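Local coordinates for protein predicted acetamidase/formamidase (Thermoanaerobacter tengcongensis, PDB 3TKK) that probably hydrolyses carbon-nitrogen bonds of linear amides such as formamide or acetamide, and binds zinc and calcium ions, at residues A[191-196]-A[277-282]. Sequence-based numbering, arbitrary orientation.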
ATOM      1  N   ASP A 191      -8.145  -0.506  -0.908  1.00 15.99           N
ATOM      2  CA  ASP A 191      -7.094  -1.436  -0.511  1.00 15.66           C
ATOM      3  C   ASP A 191      -7.181  -1.550   1.003  1.00 15.62           C
ATOM      4  O   ASP A 191      -7.416  -0.525   1.772  1.00 15.86           O
ATOM      5  CB  ASP A 191      -5.627  -0.901  -0.757  1.00 15.80           C
ATOM      6  CG  ASP A 191      -5.106  -1.224  -2.205  1.00 16.07           C
ATOM      7  OD1 ASP A 191      -5.655  -2.143  -2.887  1.00 17.22           O
ATOM      8  OD2 ASP A 191      -4.178  -0.556  -2.676  1.00 19.14           O
ATOM      9  N   GLY A 192      -7.003  -2.781   1.445  1.00 15.44           N
ATOM     10  CA  GLY A 192      -7.140  -3.053   2.937  1.00 15.58           C
ATOM     11  C   GLY A 192      -8.580  -3.562   3.327  1.00 15.72           C
ATOM     12  O   GLY A 192      -8.770  -4.392   4.273  1.00 15.92           O
ATOM     13  N   GLU A 193      -9.558  -3.066   2.625  1.00 15.79           N
ATOM     14  CA  GLU A 193     -10.979  -3.560   2.796  1.00 16.06           C
ATOM     15  C   GLU A 193     -11.378  -3.422   4.264  1.00 16.48           C
ATOM     16  O   GLU A 193     -11.919  -4.423   4.881  1.00 16.75           O
ATOM     17  CB  GLU A 193     -11.156  -5.048   2.330  1.00 15.91           C
ATOM     18  CG  GLU A 193     -12.722  -5.424   2.213  1.00 16.30           C
ATOM     19  CD  GLU A 193     -12.834  -6.817   1.603  1.00 20.71           C
ATOM     20  OE1 GLU A 193     -11.828  -7.588   1.832  1.00 15.98           O
ATOM     21  OE2 GLU A 193     -13.863  -7.112   0.907  1.00 18.05           O
ATOM     22  N   VAL A 194     -11.138  -2.231   4.872  1.00 16.69           N
ATOM     23  CA  VAL A 194     -10.951  -2.268   6.401  1.00 17.09           C
ATOM     24  C   VAL A 194     -12.268  -2.337   7.170  1.00 17.76           C
ATOM     25  O   VAL A 194     -12.277  -2.566   8.409  1.00 18.82           O
ATOM     26  CB  VAL A 194     -10.092  -1.004   6.894  1.00 17.18           C
ATOM     27  CG1 VAL A 194      -8.636  -0.947   6.278  1.00 16.71           C
ATOM     28  CG2 VAL A 194     -10.833   0.382   6.570  1.00 17.48           C
ATOM     29  N   GLY A 195     -13.386  -2.140   6.487  1.00 17.93           N
ATOM     30  CA  GLY A 195     -14.703  -2.295   7.154  1.00 23.25           C
ATOM     31  C   GLY A 195     -15.150  -3.774   7.181  1.00 21.09           C
ATOM     32  O   GLY A 195     -16.138  -4.116   7.777  1.00 21.13           O
ATOM     33  N   VAL A 196     -14.415  -4.615   6.452  1.00 20.05           N
ATOM     34  CA  VAL A 196     -14.704  -6.071   6.266  1.00 18.39           C
ATOM     35  C   VAL A 196     -15.227  -6.413   4.839  1.00 21.85           C
ATOM     36  O   VAL A 196     -14.997  -7.526   4.296  1.00 21.96           O
ATOM     37  CB  VAL A 196     -15.557  -6.708   7.381  1.00 22.74           C
ATOM     38  CG1 VAL A 196     -17.075  -6.865   7.093  1.00 19.84           C
ATOM     39  CG2 VAL A 196     -15.041  -8.196   7.680  1.00 21.04           C
ATOM     40  N   GLN A 277      -5.664  -6.746   1.574  1.00 15.32           N
ATOM     41  CA  GLN A 277      -6.709  -6.754   2.543  1.00 15.45           C
ATOM     42  C   GLN A 277      -6.121  -7.161   3.826  1.00 15.80           C
ATOM     43  O   GLN A 277      -5.151  -7.993   3.862  1.00 15.97           O
ATOM     44  CB  GLN A 277      -7.909  -7.736   2.207  1.00 15.49           C
ATOM     45  CG  GLN A 277      -7.568  -9.180   1.876  1.00 15.58           C
ATOM     46  CD  GLN A 277      -7.295  -9.977   3.135  1.00 16.03           C
ATOM     47  OE1 GLN A 277      -7.859  -9.614   4.209  1.00 16.62           O
ATOM     48  NE2 GLN A 277      -6.696 -11.177   2.965  1.00 16.26           N
ATOM     49  N   VAL A 278      -6.688  -6.571   4.913  1.00 17.38           N
ATOM     50  CA  VAL A 278      -6.227  -6.974   6.275  1.00 16.59           C
ATOM     51  C   VAL A 278      -7.298  -7.564   7.114  1.00 20.59           C
ATOM     52  O   VAL A 278      -7.152  -7.664   8.296  1.00 21.68           O
ATOM     53  CB  VAL A 278      -5.685  -5.735   7.022  1.00 20.47           C
ATOM     54  CG1 VAL A 278      -4.528  -5.153   6.179  1.00 21.47           C
ATOM     55  CG2 VAL A 278      -6.799  -4.593   7.071  1.00 16.68           C
ATOM     56  N   VAL A 279      -8.352  -8.089   6.522  1.00 19.11           N
ATOM     57  CA  VAL A 279      -9.426  -8.389   7.429  1.00 22.10           C
ATOM     58  C   VAL A 279      -9.777  -9.921   7.225  1.00 25.98           C
ATOM     59  O   VAL A 279     -10.681 -10.405   7.862  1.00 28.93           O
ATOM     60  CB  VAL A 279     -10.725  -7.525   6.967  1.00 24.94           C
ATOM     61  CG1 VAL A 279     -10.503  -5.966   7.102  1.00 17.26           C
ATOM     62  CG2 VAL A 279     -11.173  -7.837   5.610  1.00 20.73           C
ATOM     63  N   ASP A 280      -9.199 -10.616   6.215  1.00 25.55           N
ATOM     64  CA  ASP A 280      -9.617 -11.991   5.945  1.00 24.53           C
ATOM     65  C   ASP A 280      -8.784 -12.899   6.874  1.00 25.53           C
ATOM     66  O   ASP A 280      -7.957 -12.435   7.711  1.00 26.52           O
ATOM     67  CB  ASP A 280      -9.500 -12.416   4.422  1.00 26.01           C
ATOM     68  CG  ASP A 280     -10.375 -11.514   3.442  1.00 27.75           C
ATOM     69  OD1 ASP A 280     -11.473 -11.133   3.877  1.00 29.86           O
ATOM     70  OD2 ASP A 280      -9.997 -11.222   2.251  1.00 20.79           O
ATOM     71  N   PRO A 281      -9.044 -14.221   6.823  1.00 29.63           N
ATOM     72  CA  PRO A 281      -8.371 -15.067   7.812  1.00 28.04           C
ATOM     73  C   PRO A 281      -6.821 -14.964   7.651  1.00 26.27           C
ATOM     74  O   PRO A 281      -6.076 -15.119   8.563  1.00 24.92           O
ATOM     75  CB  PRO A 281      -8.849 -16.489   7.419  1.00 32.11           C
ATOM     76  CG  PRO A 281     -10.291 -16.276   6.799  1.00 32.78           C
ATOM     77  CD  PRO A 281     -10.056 -14.930   5.999  1.00 32.03           C
ATOM     78  N   LEU A 282      -6.340 -14.699   6.446  1.00 22.12           N
ATOM     79  CA  LEU A 282      -4.981 -14.292   6.265  1.00 19.50           C
ATOM     80  C   LEU A 282      -5.066 -12.936   5.605  1.00 21.65           C
ATOM     81  O   LEU A 282      -6.117 -12.651   4.881  1.00 20.26           O
ATOM     82  CB  LEU A 282      -4.346 -15.295   5.327  1.00 21.89           C
ATOM     83  CG  LEU A 282      -4.267 -16.787   5.626  1.00 22.80           C
ATOM     84  CD1 LEU A 282      -3.426 -17.633   4.507  1.00 21.52           C
ATOM     85  CD2 LEU A 282      -3.694 -17.120   7.091  1.00 26.44           C
TER
HETATM   86  O   HOH W   1     -13.948 -10.252   4.172  1.00 23.28           O
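Val278 N donates to Gly192 O over 3.1 Å with an N-H...O angle of 171°, a nearly straight bond that belongs to the single backbone bridge between Gly192 and Gln277. Next to it, Val279 packs against the type I turn of Glu193 to Val196: CG1, set beside its own backbone N (chi1 -65°), makes a tight nonbonded contact of 3.1 Å with Glu193 O, which accepts Val196 N. The other branch, CG2, lies 3.8 Å from Glu193 OE1, the two side chains crossing at about a right angle. A water donates to both Val196 O and Asp280 OD1, linking the loop between strands 180-186 and 203-212 to that between the neighbouring antiparallel strands 272-277 and 283-290.

Gln277 braces its own loop. Its OE1 takes Val279 N (2.8 Å) and Asp280 N from opposite faces of the amide plane; the bend at chi2 (79°) folds the amide back over the loop. With alanine in its place, both N-H groups would probably lose their acceptor and the loop be freer to shift.

Farther out, Asn157 and Asp159, calcium ligands in this structure, lie beside Asp280 and Glu193 respectively. Glu193 OE1 and Asp280 OD2 stand 4.1 Å apart. Glu193 is a known zinc ligand, but in this chain its nearest side-chain atoms stay about 4 Å from the zinc and calcium ions, too far to coordinate; such proximity makes an acidic cluster beside the metal site plausible.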